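PDB 3HN2: 2-dehydropantoate 2-reductase from Geobacter metallireducens, which probably catalyses the NADPH-dependent reduction of ketopantoate to pantoic acid, a step in the biosynthesis of pantothenate. Local coordinates for residues 145-150 with 174-179; 97-102 with 119-124. One frame throughout, in Å; residues are numbered along the deposited sequence.

In the fold
From the N terminus the chain first meets contact 2, where strand 98-101 leads through helix 108-115 into strand 121-129 and closes a short beta-alpha-beta loop. Contact 1 opens only after that loop is complete: strand 142-150, helix 157-168 and strand 173-175 form a second such unit. The two loops follow in series and neither encloses the other. They share one mixed sheet, in which strand 121-129 runs antiparallel to its neighbour 142-150, and their centres lie about 11 Å apart. Gly149 O and Gly123 N, 2.7 Å apart, probably hydrogen-bond across that boundary. With that junction, the contacts run from the middle of the sheet to one of its edge strands, 173-175.

Contact 1: residues 145-150 with 174-179; sequences RIILGE and RTTDDL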
loop_
_atom_site.group_PDB
_atom_site.type_symbol
_atom_site.label_atom_id
_atom_site.label_comp_id
_atom_site.label_asym_id
_atom_site.label_seq_id
_atom_site.Cartn_x
_atom_site.Cartn_y
_atom_site.Cartn_z
ATOM N N ARG A 145 -0.965 11.911 -3.907
ATOM C CA ARG A 145 -0.285 12.176 -5.175
ATOM C C ARG A 145 -1.254 12.408 -6.338
ATOM O O ARG A 145 -2.384 11.920 -6.320
ATOM C CB ARG A 145 0.723 11.066 -5.494
ATOM C CG ARG A 145 0.126 9.711 -5.784
ATOM C CD ARG A 145 1.192 8.753 -6.290
ATOM N NE ARG A 145 0.602 7.563 -6.898
ATOM C CZ ARG A 145 0.265 7.461 -8.183
ATOM N NH1 ARG A 145 0.457 8.477 -9.015
ATOM N NH2 ARG A 145 -0.268 6.337 -8.638
ATOM N N ILE A 146 -0.818 13.191 -7.325
ATOM C CA ILE A 146 -1.665 13.582 -8.455
ATOM C C ILE A 146 -0.907 13.395 -9.775
ATOM O O ILE A 146 0.275 13.730 -9.865
ATOM C CB ILE A 146 -2.135 15.074 -8.337
ATOM C CG1 ILE A 146 -2.867 15.344 -7.020
ATOM C CG2 ILE A 146 -3.045 15.482 -9.515
ATOM C CD1 ILE A 146 -3.282 16.802 -6.832
ATOM N N ILE A 147 -1.582 12.863 -10.794
ATOM C CA ILE A 147 -1.035 12.839 -12.151
ATOM C C ILE A 147 -1.819 13.835 -13.029
ATOM O O ILE A 147 -3.038 13.714 -13.179
ATOM C CB ILE A 147 -1.066 11.420 -12.777
ATOM C CG1 ILE A 147 -0.581 10.356 -11.781
ATOM C CG2 ILE A 147 -0.223 11.373 -14.056
ATOM C CD1 ILE A 147 -0.807 8.930 -12.258
ATOM N N LEU A 148 -1.108 14.808 -13.603
ATOM C CA LEU A 148 -1.728 15.904 -14.375
ATOM C C LEU A 148 -1.639 15.718 -15.889
ATOM O O LEU A 148 -0.549 15.584 -16.446
ATOM C CB LEU A 148 -1.100 17.253 -14.002
ATOM C CG LEU A 148 -1.377 17.838 -12.614
ATOM C CD1 LEU A 148 -0.731 19.178 -12.440
ATOM C CD2 LEU A 148 -2.869 17.914 -12.318
ATOM N N GLY A 149 -2.792 15.711 -16.546
ATOM C CA GLY A 149 -2.843 15.665 -18.005
ATOM C C GLY A 149 -3.702 16.776 -18.597
ATOM O O GLY A 149 -4.644 17.257 -17.970
ATOM N N GLU A 150 -3.385 17.194 -19.810
ATOM C CA GLU A 150 -4.271 18.125 -20.498
ATOM C C GLU A 150 -5.228 17.365 -21.399
ATOM O O GLU A 150 -4.826 16.419 -22.088
ATOM C CB GLU A 150 -3.493 19.188 -21.271
ATOM C CG GLU A 150 -2.366 18.674 -22.134
ATOM C CD GLU A 150 -1.664 19.777 -22.901
ATOM O OE1 GLU A 150 -0.666 19.456 -23.572
ATOM O OE2 GLU A 150 -2.103 20.951 -22.843
ATOM N N ARG A 174 2.914 14.409 -10.522
ATOM C CA ARG A 174 3.529 13.910 -11.750
ATOM C C ARG A 174 2.826 14.508 -12.984
ATOM O O ARG A 174 1.888 15.291 -12.851
ATOM C CB ARG A 174 3.504 12.366 -11.739
ATOM C CG ARG A 174 4.507 11.652 -12.659
ATOM C CD ARG A 174 5.926 12.203 -12.542
ATOM N NE ARG A 174 6.587 12.267 -13.847
ATOM C CZ ARG A 174 6.790 13.388 -14.542
ATOM N NH1 ARG A 174 7.396 13.334 -15.723
ATOM N NH2 ARG A 174 6.398 14.564 -14.062
ATOM N N THR A 175 3.291 14.152 -14.175
ATOM C CA THR A 175 2.726 14.641 -15.426
ATOM C C THR A 175 2.777 13.536 -16.478
ATOM O O THR A 175 3.765 12.803 -16.569
ATOM C CB THR A 175 3.463 15.932 -15.883
ATOM O OG1 THR A 175 2.820 17.065 -15.289
ATOM C CG2 THR A 175 3.480 16.099 -17.401
ATOM N N THR A 176 1.697 13.404 -17.246
ATOM C CA THR A 176 1.630 12.411 -18.314
ATOM C C THR A 176 1.139 13.026 -19.634
ATOM O O THR A 176 0.565 14.115 -19.638
ATOM C CB THR A 176 0.775 11.185 -17.889
ATOM O OG1 THR A 176 1.012 10.088 -18.782
ATOM C CG2 THR A 176 -0.718 11.523 -17.855
ATOM N N ASP A 177 1.395 12.333 -20.744
ATOM C CA ASP A 177 0.917 12.746 -22.071
ATOM C C ASP A 177 -0.377 12.019 -22.423
ATOM O O ASP A 177 -1.097 12.404 -23.353
ATOM C CB ASP A 177 1.968 12.456 -23.148
ATOM C CG ASP A 177 3.238 13.267 -22.973
ATOM O OD1 ASP A 177 3.307 14.099 -22.044
ATOM O OD2 ASP A 177 4.176 13.066 -23.775
ATOM N N ASP A 178 -0.659 10.957 -21.671
ATOM C CA ASP A 178 -1.848 10.151 -21.884
ATOM C C ASP A 178 -2.729 10.212 -20.642
ATOM O O ASP A 178 -2.702 9.315 -19.786
ATOM C CB ASP A 178 -1.454 8.716 -22.229
ATOM C CG ASP A 178 -2.475 8.019 -23.106
ATOM O OD1 ASP A 178 -3.579 8.580 -23.326
ATOM O OD2 ASP A 178 -2.164 6.895 -23.568
ATOM N N LEU A 179 -3.482 11.308 -20.549
ATOM C CA LEU A 179 -4.464 11.530 -19.489
ATOM C C LEU A 179 -5.546 10.452 -19.516
ATOM O O LEU A 179 -5.917 9.895 -18.475
ATOM C CB LEU A 179 -5.104 12.912 -19.662
ATOM C CG LEU A 179 -6.358 13.257 -18.853
ATOM C CD1 LEU A 179 -6.031 13.322 -17.373
ATOM C CD2 LEU A 179 -6.956 14.574 -19.331
#
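Arg174 is gripped by two backbone bonds to strand 142-150. Its N donates to Ile146 O at 2.8 Å, and Arg174 O accepts from Leu148 N. One residue bonding to Ile146 and Leu148, on either side of Ile147 in sequence, is the signature of parallel pairing, with Ile147 opposite Arg174. At Thr175, opposite Leu148, CA-H points at Leu148 O (CA to O 3.6 Å), and OG1 lies 4.1 Å from Leu148 CB on the sheet face that helix 157-168 covers. Thr176 N carries the pairing one step further, to Leu148 O at 3.2 Å. The methyl of Thr176 reaches the other face: OG1 is anti to the backbone N (chi1 -165°), which leaves CG2 between that N and the carbonyl carbon, from where it meets Ile147 CG2 at 3.8 Å, the two side chains crossing at a slant. Thr176 OG1 weakly accepts from the N of Asp178, the N-cap of helix 179-200. Leu179, in the first turn of that helix, folds back over the strand end: CB sits 3.9 Å from Gly149 CA, and CD2 rests 3.8 Å from Gly149 O. A beta carbon on Gly149 would collide with Leu179 CB, so the bare glycine backbone permits this approach. The chemistry is thus divided: backbone hydrogen bonds fix Arg174 to Thr176 along the strand, and van der Waals contact of Leu179 seats the helix start against Gly149.

Contact 2: residues 97-102 with 119-124; sequences TQILTL and ERIIGG
Ile99 and Ile121 are paired across two parallel strands, joined mainly by backbone bonds. Arg120 O accepts from Ile99 N, and Ile99 O from Ile122 N at 2.8 Å; Ile122 O then takes Thr101 N, before Gly124 N closes the series on Thr101 O. Beyond it, a water donates to both Leu102 O and Gly124 O, bridging the two segment ends. CA-H...O contacts supplement these bonds, Leu100 CA lying 3.3 Å from Ile122 O.

One side-chain bond joins the opposite end. Arg120 NE donates to Thr97 O at 3.3 Å, the oxygen at the guanidinium edge but 20° out of its plane; a bend at chi3 (96°) turns the group there, and NH1 bonds weakly to Glu94 O. A leucine in place of Arg120 would probably leave Thr97 O without this donor and the Glu94 carbonyl without its weak one.

Apolar packing occupies both faces. Ile99 and Ile121 lie side by side, with Ile121 CD1 3.9 Å from Ile99 CB; on the other face Leu100 CD1 meets Ile122 CG2 at 3.7 Å. Leu102 CD2 comes to 3.3 Å from Gly124 O, and a beta carbon on Gly124 would collide with that methyl. The strands' N-to-C directions differ by 22°, and helix 108-115 connects them: a beta-alpha-beta crossover in the Rossmann-type NADP-binding domain of the ketopantoate reductase family.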
loop_
_atom_site.group_PDB
_atom_site.type_symbol
_atom_site.label_atom_id
_atom_site.label_comp_id
_atom_site.label_asym_id
_atom_site.label_seq_id
_atom_site.Cartn_x
_atom_site.Cartn_y
_atom_site.Cartn_z
ATOM N N THR A 97 -8.716 31.647 -18.025
ATOM C CA THR A 97 -9.024 30.777 -16.892
ATOM C C THR A 97 -8.912 29.337 -17.364
ATOM O O THR A 97 -9.355 29.001 -18.465
ATOM C CB THR A 97 -10.463 31.011 -16.348
ATOM O OG1 THR A 97 -10.669 32.405 -16.100
ATOM C CG2 THR A 97 -10.719 30.226 -15.053
ATOM N N GLN A 98 -8.293 28.500 -16.539
ATOM C CA GLN A 98 -8.201 27.080 -16.833
ATOM C C GLN A 98 -8.835 26.230 -15.734
ATOM O O GLN A 98 -8.777 26.573 -14.553
ATOM C CB GLN A 98 -6.759 26.668 -17.131
ATOM C CG GLN A 98 -5.702 27.412 -16.343
ATOM C CD GLN A 98 -4.355 27.403 -17.037
ATOM O OE1 GLN A 98 -3.955 26.402 -17.635
ATOM N NE2 GLN A 98 -3.646 28.525 -16.964
ATOM N N ILE A 99 -9.459 25.131 -16.144
ATOM C CA ILE A 99 -10.294 24.337 -15.254
ATOM C C ILE A 99 -9.657 22.971 -14.977
ATOM O O ILE A 99 -9.390 22.195 -15.897
ATOM C CB ILE A 99 -11.727 24.196 -15.826
ATOM C CG1 ILE A 99 -12.285 25.576 -16.204
ATOM C CG2 ILE A 99 -12.638 23.517 -14.822
ATOM C CD1 ILE A 99 -13.417 25.564 -17.208
ATOM N N LEU A 100 -9.402 22.698 -13.701
ATOM C CA LEU A 100 -8.746 21.462 -13.286
ATOM C C LEU A 100 -9.731 20.539 -12.587
ATOM O O LEU A 100 -10.251 20.864 -11.518
ATOM C CB LEU A 100 -7.541 21.767 -12.385
ATOM C CG LEU A 100 -6.716 20.673 -11.687
ATOM C CD1 LEU A 100 -6.314 19.566 -12.629
ATOM C CD2 LEU A 100 -5.470 21.298 -11.090
ATOM N N THR A 101 -9.989 19.391 -13.203
ATOM C CA THR A 101 -10.901 18.412 -12.629
ATOM C C THR A 101 -10.141 17.281 -11.891
ATOM O O THR A 101 -9.193 16.690 -12.424
ATOM C CB THR A 101 -11.921 17.917 -13.690
ATOM O OG1 THR A 101 -13.094 17.416 -13.047
ATOM C CG2 THR A 101 -11.343 16.864 -14.608
ATOM N N LEU A 102 -10.540 17.024 -10.648
ATOM C CA LEU A 102 -9.887 16.010 -9.807
ATOM C C LEU A 102 -10.857 14.934 -9.337
ATOM O O LEU A 102 -10.504 14.067 -8.536
ATOM C CB LEU A 102 -9.238 16.661 -8.586
ATOM C CG LEU A 102 -7.887 17.361 -8.711
ATOM C CD1 LEU A 102 -7.598 18.112 -7.433
ATOM C CD2 LEU A 102 -6.784 16.372 -8.995
ATOM N N GLU A 119 -9.540 23.622 -24.655
ATOM C CA GLU A 119 -8.186 24.105 -24.380
ATOM C C GLU A 119 -8.042 24.749 -22.994
ATOM O O GLU A 119 -6.982 25.283 -22.663
ATOM C CB GLU A 119 -7.687 25.048 -25.488
ATOM C CG GLU A 119 -8.454 26.356 -25.646
ATOM C CD GLU A 119 -9.649 26.229 -26.571
ATOM O OE1 GLU A 119 -10.658 25.609 -26.170
ATOM O OE2 GLU A 119 -9.582 26.757 -27.699
ATOM N N ARG A 120 -9.107 24.692 -22.193
ATOM C CA ARG A 120 -9.081 25.169 -20.808
ATOM C C ARG A 120 -8.943 24.008 -19.824
ATOM O O ARG A 120 -8.599 24.214 -18.662
ATOM C CB ARG A 120 -10.356 25.955 -20.464
ATOM C CG ARG A 120 -10.904 26.856 -21.566
ATOM C CD ARG A 120 -12.155 27.594 -21.102
ATOM N NE ARG A 120 -11.842 28.933 -20.608
ATOM C CZ ARG A 120 -12.149 30.065 -21.240
ATOM N NH1 ARG A 120 -11.812 31.229 -20.709
ATOM N NH2 ARG A 120 -12.799 30.041 -22.397
ATOM N N ILE A 121 -9.201 22.790 -20.293
ATOM C CA ILE A 121 -9.430 21.654 -19.396
ATOM C C ILE A 121 -8.155 20.886 -19.059
ATOM O O ILE A 121 -7.396 20.497 -19.944
ATOM C CB ILE A 121 -10.542 20.708 -19.947
ATOM C CG1 ILE A 121 -11.803 21.504 -20.311
ATOM C CG2 ILE A 121 -10.887 19.590 -18.960
ATOM C CD1 ILE A 121 -12.376 22.399 -19.200
ATOM N N ILE A 122 -7.933 20.688 -17.764
ATOM C CA ILE A 122 -6.821 19.887 -17.269
ATOM C C ILE A 122 -7.369 18.759 -16.378
ATOM O O ILE A 122 -8.156 18.987 -15.455
ATOM C CB ILE A 122 -5.749 20.749 -16.525
ATOM C CG1 ILE A 122 -5.047 21.707 -17.487
ATOM C CG2 ILE A 122 -4.674 19.880 -15.888
ATOM C CD1 ILE A 122 -5.582 23.120 -17.476
ATOM N N GLY A 123 -6.970 17.537 -16.686
ATOM C CA GLY A 123 -7.385 16.398 -15.901
ATOM C C GLY A 123 -6.331 16.021 -14.887
ATOM O O GLY A 123 -5.145 15.893 -15.217
ATOM N N GLY A 124 -6.768 15.859 -13.648
ATOM C CA GLY A 124 -5.900 15.378 -12.586
ATOM C C GLY A 124 -6.460 14.106 -11.987
ATOM O O GLY A 124 -7.511 14.128 -11.345
HETATM O O HOH W 1 -8.836 12.221 -9.630
#